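Local coordinates for NAD nucleotidase (Haemophilus influenzae, PDB 3ZTV), which degrades NAD to adenosine and nicotinamide riboside, acting as both a pyrophosphatase and a zinc-containing 5'-nucleotidase of the bacterial periplasm, at residues L436-K447 with I503-N514. Residues are numbered along the deposited sequence; the frame is centred on the assembly and turned at random.
Sequences LYTYKMEGSLVK and IDDNKRYLVGTN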
ATOM      1  N   LEU A 436      15.069 -25.836   0.637  1.00  8.20           N
ATOM      2  CA  LEU A 436      14.154 -25.618   1.751  1.00  8.73           C
ATOM      3  C   LEU A 436      12.785 -25.166   1.235  1.00  8.52           C
ATOM      4  O   LEU A 436      12.697 -24.265   0.389  1.00  9.36           O
ATOM      5  CB  LEU A 436      14.734 -24.570   2.694  1.00  8.58           C
ATOM      6  CG  LEU A 436      13.907 -24.174   3.919  1.00 10.37           C
ATOM      7  CD1 LEU A 436      13.758 -25.332   4.889  1.00 11.72           C
ATOM      8  CD2 LEU A 436      14.573 -23.002   4.612  1.00 11.09           C
ATOM      9  N   TYR A 437      11.725 -25.782   1.758  1.00  8.32           N
ATOM     10  CA  TYR A 437      10.345 -25.532   1.341  1.00  8.77           C
ATOM     11  C   TYR A 437       9.530 -25.211   2.598  1.00  8.86           C
ATOM     12  O   TYR A 437       9.697 -25.886   3.621  1.00 10.36           O
ATOM     13  CB  TYR A 437       9.781 -26.796   0.674  1.00  9.60           C
ATOM     14  CG  TYR A 437       8.561 -26.540  -0.184  1.00 10.26           C
ATOM     15  CD1 TYR A 437       7.307 -26.362   0.387  1.00 10.54           C
ATOM     16  CD2 TYR A 437       8.671 -26.443  -1.565  1.00 10.93           C
ATOM     17  CE1 TYR A 437       6.194 -26.104  -0.399  1.00 11.18           C
ATOM     18  CE2 TYR A 437       7.566 -26.183  -2.353  1.00 12.29           C
ATOM     19  CZ  TYR A 437       6.330 -26.017  -1.762  1.00 11.49           C
ATOM     20  OH  TYR A 437       5.217 -25.757  -2.536  1.00 15.89           O
ATOM     21  N   THR A 438       8.660 -24.201   2.555  1.00  8.83           N
ATOM     22  CA  THR A 438       7.852 -23.884   3.739  1.00  9.46           C
ATOM     23  C   THR A 438       6.353 -23.971   3.501  1.00  8.66           C
ATOM     24  O   THR A 438       5.870 -23.764   2.386  1.00  9.88           O
ATOM     25  CB  THR A 438       8.171 -22.483   4.346  1.00  9.74           C
ATOM     26  OG1 THR A 438       7.745 -21.445   3.449  1.00 11.15           O
ATOM     27  CG2 THR A 438       9.657 -22.332   4.641  1.00 10.68           C
ATOM     28  N   TYR A 439       5.632 -24.262   4.582  1.00  9.64           N
ATOM     29  CA  TYR A 439       4.179 -24.182   4.640  1.00 11.72           C
ATOM     30  C   TYR A 439       3.775 -23.410   5.885  1.00  9.94           C
ATOM     31  O   TYR A 439       4.478 -23.428   6.897  1.00 11.58           O
ATOM     32  CB  TYR A 439       3.556 -25.572   4.757  1.00 10.70           C
ATOM     33  CG  TYR A 439       3.647 -26.441   3.525  1.00 10.43           C
ATOM     34  CD1 TYR A 439       2.966 -26.105   2.360  1.00 10.38           C
ATOM     35  CD2 TYR A 439       4.379 -27.627   3.538  1.00 10.59           C
ATOM     36  CE1 TYR A 439       3.034 -26.902   1.240  1.00 11.31           C
ATOM     37  CE2 TYR A 439       4.447 -28.438   2.418  1.00 11.88           C
ATOM     38  CZ  TYR A 439       3.765 -28.068   1.273  1.00 11.73           C
ATOM     39  OH  TYR A 439       3.829 -28.856   0.156  1.00 13.72           O
ATOM     40  N   LYS A 440       2.627 -22.742   5.812  1.00 11.03           N
ATOM     41  CA  LYS A 440       2.029 -22.096   6.976  1.00 13.70           C
ATOM     42  C   LYS A 440       0.851 -22.974   7.377  1.00 13.07           C
ATOM     43  O   LYS A 440      -0.114 -23.088   6.628  1.00 14.30           O
ATOM     44  CB  LYS A 440       1.546 -20.691   6.612  1.00 14.76           C
ATOM     45  CG  LYS A 440       0.984 -19.892   7.780  1.00 16.73           C
ATOM     46  CD  LYS A 440       2.081 -19.413   8.712  1.00 17.44           C
ATOM     47  CE  LYS A 440       1.545 -18.387   9.699  1.00 21.90           C
ATOM     48  NZ  LYS A 440       2.572 -17.977  10.694  1.00 23.78           N
ATOM     49  N   MET A 441       0.937 -23.617   8.539  1.00 13.09           N
ATOM     50  CA  MET A 441       0.027 -24.714   8.854  1.00 14.25           C
ATOM     51  C   MET A 441      -0.269 -24.816  10.346  1.00 12.71           C
ATOM     52  O   MET A 441       0.598 -24.569  11.183  1.00 12.50           O
ATOM     53  CB  MET A 441       0.610 -26.039   8.337  1.00 13.98           C
ATOM     54  CG  MET A 441       1.990 -26.370   8.898  1.00 12.84           C
ATOM     55  SD  MET A 441       2.830 -27.772   8.113  1.00 12.60           S
ATOM     56  CE  MET A 441       1.765 -29.130   8.581  1.00 13.69           C
ATOM     57  N   GLU A 442      -1.505 -25.187  10.664  1.00 14.16           N
ATOM     58  CA  GLU A 442      -1.937 -25.320  12.053  1.00 15.08           C
ATOM     59  C   GLU A 442      -1.184 -26.418  12.804  1.00 13.95           C
ATOM     60  O   GLU A 442      -0.729 -27.399  12.212  1.00 13.69           O
ATOM     61  CB  GLU A 442      -3.443 -25.589  12.124  1.00 15.56           C
ATOM     62  CG  GLU A 442      -4.311 -24.382  11.785  1.00 18.36           C
ATOM     63  CD  GLU A 442      -4.514 -24.176  10.291  1.00 20.05           C
ATOM     64  OE1 GLU A 442      -3.928 -24.928   9.485  1.00 21.00           O
ATOM     65  OE2 GLU A 442      -5.269 -23.252   9.921  1.00 25.19           O
ATOM     66  N   GLY A 443      -1.060 -26.246  14.115  1.00 13.28           N
ATOM     67  CA  GLY A 443      -0.397 -27.228  14.953  1.00 12.70           C
ATOM     68  C   GLY A 443      -0.964 -28.629  14.822  1.00 12.83           C
ATOM     69  O   GLY A 443      -0.230 -29.611  14.924  1.00 13.20           O
ATOM     70  N   SER A 444      -2.271 -28.734  14.607  1.00 13.79           N
ATOM     71  CA  SER A 444      -2.899 -30.044  14.445  1.00 13.07           C
ATOM     72  C   SER A 444      -2.341 -30.787  13.229  1.00 14.19           C
ATOM     73  O   SER A 444      -2.199 -32.010  13.242  1.00 14.13           O
ATOM     74  CB  SER A 444      -4.418 -29.902  14.333  1.00 17.51           C
ATOM     75  OG  SER A 444      -4.768 -29.087  13.225  1.00 17.48           O
ATOM     76  N   LEU A 445      -2.021 -30.040  12.176  1.00 14.07           N
ATOM     77  CA  LEU A 445      -1.442 -30.630  10.971  1.00 12.04           C
ATOM     78  C   LEU A 445       0.028 -30.991  11.165  1.00 11.81           C
ATOM     79  O   LEU A 445       0.528 -31.927  10.542  1.00 11.29           O
ATOM     80  CB  LEU A 445      -1.600 -29.682   9.783  1.00 14.06           C
ATOM     81  CG  LEU A 445      -3.033 -29.477   9.285  1.00 16.48           C
ATOM     82  CD1 LEU A 445      -3.087 -28.323   8.299  1.00 16.01           C
ATOM     83  CD2 LEU A 445      -3.577 -30.752   8.662  1.00 17.89           C
ATOM     84  N   VAL A 446       0.721 -30.237  12.012  1.00 12.15           N
ATOM     85  CA  VAL A 446       2.099 -30.569  12.356  1.00 11.37           C
ATOM     86  C   VAL A 446       2.119 -31.920  13.062  1.00 12.06           C
ATOM     87  O   VAL A 446       2.930 -32.785  12.735  1.00 11.37           O
ATOM     88  CB  VAL A 446       2.765 -29.495  13.236  1.00 11.95           C
ATOM     89  CG1 VAL A 446       4.169 -29.943  13.656  1.00 13.14           C
ATOM     90  CG2 VAL A 446       2.823 -28.160  12.493  1.00 12.51           C
ATOM     91  N   LYS A 447       1.209 -32.106  14.015  1.00 12.14           N
ATOM     92  CA  LYS A 447       1.082 -33.397  14.684  1.00 11.94           C
ATOM     93  C   LYS A 447       0.825 -34.501  13.662  1.00 10.81           C
ATOM     94  O   LYS A 447       1.473 -35.550  13.693  1.00 11.86           O
ATOM     95  CB  LYS A 447      -0.044 -33.371  15.723  1.00 14.06           C
ATOM     96  CG  LYS A 447       0.262 -32.559  16.978  1.00 13.85           C
ATOM     97  CD  LYS A 447      -0.918 -32.587  17.950  1.00 14.92           C
ATOM     98  CE  LYS A 447      -0.586 -31.925  19.277  1.00 16.64           C
ATOM     99  NZ  LYS A 447      -1.789 -31.774  20.159  1.00 20.21           N
ATOM    100  N   ILE A 503       2.845 -27.387  21.865  1.00 12.71           N
ATOM    101  CA  ILE A 503       2.315 -26.979  20.572  1.00 13.30           C
ATOM    102  C   ILE A 503       0.835 -26.642  20.740  1.00 14.91           C
ATOM    103  O   ILE A 503       0.148 -27.239  21.574  1.00 16.21           O
ATOM    104  CB  ILE A 503       2.520 -28.059  19.476  1.00 13.38           C
ATOM    105  CG1 ILE A 503       2.298 -27.457  18.085  1.00 12.85           C
ATOM    106  CG2 ILE A 503       1.603 -29.253  19.713  1.00 13.91           C
ATOM    107  CD1 ILE A 503       2.800 -28.337  16.945  1.00 12.54           C
ATOM    108  N   ASP A 504       0.364 -25.674  19.962  1.00 14.50           N
ATOM    109  CA  ASP A 504      -1.026 -25.228  19.990  1.00 16.18           C
ATOM    110  C   ASP A 504      -1.718 -25.701  18.714  1.00 16.07           C
ATOM    111  O   ASP A 504      -1.361 -25.274  17.615  1.00 14.95           O
ATOM    112  CB  ASP A 504      -1.060 -23.699  20.082  1.00 19.08           C
ATOM    113  CG  ASP A 504      -2.469 -23.132  20.156  1.00 19.52           C
ATOM    114  OD1 ASP A 504      -3.434 -23.828  19.790  1.00 19.76           O
ATOM    115  OD2 ASP A 504      -2.601 -21.962  20.571  1.00 24.62           O
ATOM    116  N   ASP A 505      -2.698 -26.589  18.859  1.00 15.86           N
ATOM    117  CA  ASP A 505      -3.402 -27.166  17.718  1.00 16.05           C
ATOM    118  C   ASP A 505      -3.935 -26.129  16.730  1.00 15.99           C
ATOM    119  O   ASP A 505      -4.036 -26.400  15.533  1.00 16.29           O
ATOM    120  CB  ASP A 505      -4.572 -28.038  18.189  1.00 18.09           C
ATOM    121  CG  ASP A 505      -4.127 -29.373  18.749  1.00 22.94           C
ATOM    122  OD1 ASP A 505      -2.945 -29.739  18.569  1.00 22.24           O
ATOM    123  OD2 ASP A 505      -4.974 -30.065  19.358  1.00 23.95           O
ATOM    124  N   ASN A 506      -4.290 -24.953  17.237  1.00 16.85           N
ATOM    125  CA  ASN A 506      -4.971 -23.952  16.423  1.00 17.83           C
ATOM    126  C   ASN A 506      -4.069 -22.832  15.912  1.00 18.52           C
ATOM    127  O   ASN A 506      -4.473 -22.054  15.045  1.00 21.42           O
ATOM    128  CB  ASN A 506      -6.161 -23.367  17.191  1.00 21.90           C
ATOM    129  CG  ASN A 506      -7.216 -24.409  17.508  1.00 22.38           C
ATOM    130  OD1 ASN A 506      -7.531 -25.263  16.679  1.00 25.08           O
ATOM    131  ND2 ASN A 506      -7.759 -24.351  18.719  1.00 28.24           N
ATOM    132  N   LYS A 507      -2.858 -22.742  16.452  1.00 16.86           N
ATOM    133  CA  LYS A 507      -1.898 -21.750  15.987  1.00 16.42           C
ATOM    134  C   LYS A 507      -1.329 -22.167  14.633  1.00 16.70           C
ATOM    135  O   LYS A 507      -1.049 -23.344  14.404  1.00 15.98           O
ATOM    136  CB  LYS A 507      -0.766 -21.559  17.005  1.00 17.56           C
ATOM    137  CG  LYS A 507       0.330 -20.608  16.538  1.00 18.32           C
ATOM    138  CD  LYS A 507       1.357 -20.330  17.619  1.00 17.36           C
ATOM    139  CE  LYS A 507       2.548 -19.562  17.053  1.00 19.26           C
ATOM    140  NZ  LYS A 507       3.540 -19.175  18.093  1.00 23.38           N
ATOM    141  N   ARG A 508      -1.190 -21.200  13.732  1.00 15.97           N
ATOM    142  CA  ARG A 508      -0.575 -21.442  12.434  1.00 16.48           C
ATOM    143  C   ARG A 508       0.929 -21.192  12.524  1.00 16.83           C
ATOM    144  O   ARG A 508       1.369 -20.075  12.793  1.00 18.15           O
ATOM    145  CB  ARG A 508      -1.219 -20.563  11.356  1.00 18.86           C
ATOM    146  CG  ARG A 508      -2.668 -20.930  11.063  1.00 18.71           C
ATOM    147  CD  ARG A 508      -3.332 -19.957  10.091  1.00 25.06           C
ATOM    148  NE  ARG A 508      -2.923 -20.172   8.705  1.00 25.93           N
ATOM    149  CZ  ARG A 508      -2.409 -19.228   7.920  1.00 24.84           C
ATOM    150  NH1 ARG A 508      -2.236 -17.998   8.384  1.00 28.82           N
ATOM    151  NH2 ARG A 508      -2.068 -19.513   6.670  1.00 23.23           N
ATOM    152  N   TYR A 509       1.704 -22.254  12.319  1.00 13.32           N
ATOM    153  CA  TYR A 509       3.160 -22.196  12.371  1.00 13.96           C
ATOM    154  C   TYR A 509       3.757 -22.105  10.973  1.00 11.86           C
ATOM    155  O   TYR A 509       3.214 -22.676  10.030  1.00 13.35           O
ATOM    156  CB  TYR A 509       3.709 -23.454  13.055  1.00 13.68           C
ATOM    157  CG  TYR A 509       3.301 -23.583  14.506  1.00 12.08           C
ATOM    158  CD1 TYR A 509       2.133 -24.245  14.863  1.00 11.89           C
ATOM    159  CD2 TYR A 509       4.083 -23.046  15.515  1.00 11.92           C
ATOM    160  CE1 TYR A 509       1.753 -24.357  16.191  1.00 13.74           C
ATOM    161  CE2 TYR A 509       3.711 -23.152  16.844  1.00 12.47           C
ATOM    162  CZ  TYR A 509       2.549 -23.810  17.173  1.00 13.25           C
ATOM    163  OH  TYR A 509       2.182 -23.913  18.504  1.00 14.71           O
ATOM    164  N   LEU A 510       4.876 -21.398  10.846  1.00 10.86           N
ATOM    165  CA  LEU A 510       5.653 -21.469   9.612  1.00 11.16           C
ATOM    166  C   LEU A 510       6.635 -22.621   9.753  1.00 10.25           C
ATOM    167  O   LEU A 510       7.522 -22.598  10.614  1.00 10.57           O
ATOM    168  CB  LEU A 510       6.380 -20.160   9.306  1.00 12.32           C
ATOM    169  CG  LEU A 510       7.104 -20.121   7.953  1.00 12.12           C
ATOM    170  CD1 LEU A 510       6.124 -20.231   6.807  1.00 12.92           C
ATOM    171  CD2 LEU A 510       7.911 -18.846   7.830  1.00 14.34           C
ATOM    172  N   VAL A 511       6.443 -23.626   8.906  1.00 10.71           N
ATOM    173  CA  VAL A 511       7.162 -24.887   8.996  1.00  9.71           C
ATOM    174  C   VAL A 511       8.064 -25.063   7.781  1.00 10.36           C
ATOM    175  O   VAL A 511       7.615 -24.912   6.638  1.00 10.68           O
ATOM    176  CB  VAL A 511       6.170 -26.063   9.069  1.00 10.53           C
ATOM    177  CG1 VAL A 511       6.901 -27.396   8.999  1.00 10.61           C
ATOM    178  CG2 VAL A 511       5.311 -25.958  10.340  1.00 11.60           C
ATOM    179  N   GLY A 512       9.335 -25.367   8.027  1.00  8.91           N
ATOM    180  CA  GLY A 512      10.267 -25.643   6.944  1.00  9.17           C
ATOM    181  C   GLY A 512      10.599 -27.118   6.848  1.00 11.39           C
ATOM    182  O   GLY A 512      10.727 -27.809   7.864  1.00 10.29           O
ATOM    183  N   THR A 513      10.751 -27.613   5.625  1.00  8.57           N
ATOM    184  CA  THR A 513      11.147 -29.000   5.406  1.00  9.19           C
ATOM    185  C   THR A 513      11.916 -29.062   4.082  1.00  8.85           C
ATOM    186  O   THR A 513      12.145 -28.023   3.467  1.00 10.78           O
ATOM    187  CB  THR A 513       9.926 -29.928   5.434  1.00  9.26           C
ATOM    188  OG1 THR A 513      10.353 -31.291   5.480  1.00 10.57           O
ATOM    189  CG2 THR A 513       9.053 -29.713   4.215  1.00 10.58           C
ATOM    190  N   ASN A 514      12.342 -30.245   3.654  1.00  9.62           N
ATOM    191  CA  ASN A 514      13.027 -30.332   2.370  1.00  8.55           C
ATOM    192  C   ASN A 514      12.009 -30.541   1.245  1.00  9.19           C
ATOM    193  O   ASN A 514      10.900 -31.013   1.480  1.00 10.69           O
ATOM    194  CB  ASN A 514      14.131 -31.403   2.364  1.00  9.65           C
ATOM    195  CG  ASN A 514      13.586 -32.803   2.469  1.00  9.67           C
ATOM    196  OD1 ASN A 514      12.858 -33.260   1.592  1.00 10.42           O
ATOM    197  ND2 ASN A 514      13.948 -33.502   3.543  1.00 11.24           N
TER
HETATM  198  O   HOH W   1      -6.605 -26.970  13.871  1.00 26.06           O
HETATM  199  O   HOH W   2      -1.347 -29.614  22.152  1.00 22.38           O
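Lys440 meets Arg508 through two torsions: CG stands opposite the backbone N (chi1 -176°) and the chain then bends at chi2 (74°). The first lays Lys440 CG over one face of the Arg508 guanidinium, toward its rim, 3.3 Å from Arg508 NH2; the bend carries Lys440 NZ back to Arg508 O at 3.2 Å, a bond made from above the carbonyl plane rather than on a lone pair. Glu442 runs beside Arg508 in the same direction, with OE2 at the guanidinium edge but 4.1 Å from Arg508 NE, too long for a salt bridge; the guanidinium pairs instead with Glu537. On the other face of this antiparallel pair, Met441 CG packs 3.6 Å from Val511 CG2, which also touches Val446 of the following helix. Paired N-H...O=C bonds join Tyr437 with Thr513, Tyr439 with Val511 and Met441 with Tyr509, fixing the register.

Where strand turns into helix, Gly443 N donates to Lys507 O (2.9 Å) and Ser444 N to Asp505 O, so the type I turn 504-507 supplies acceptors to the first helical turn. Lys447, its chain straight from CG outward, forms a salt bridge with Asp505, NZ meeting the syn side of OD1 at 2.8 Å, while its CE presses tightly on Ile503 CG2.

Both strands are inner members of a five-stranded mixed sheet in the C-terminal, nucleoside-binding domain: 508-514 is flanked by 404-408 and ends at Asn514, close to bound adenosine, and 435-442 is flanked by 539-544, while helix 525-530 covers Met441 and strand 487-493 backs Ile503 and Tyr509.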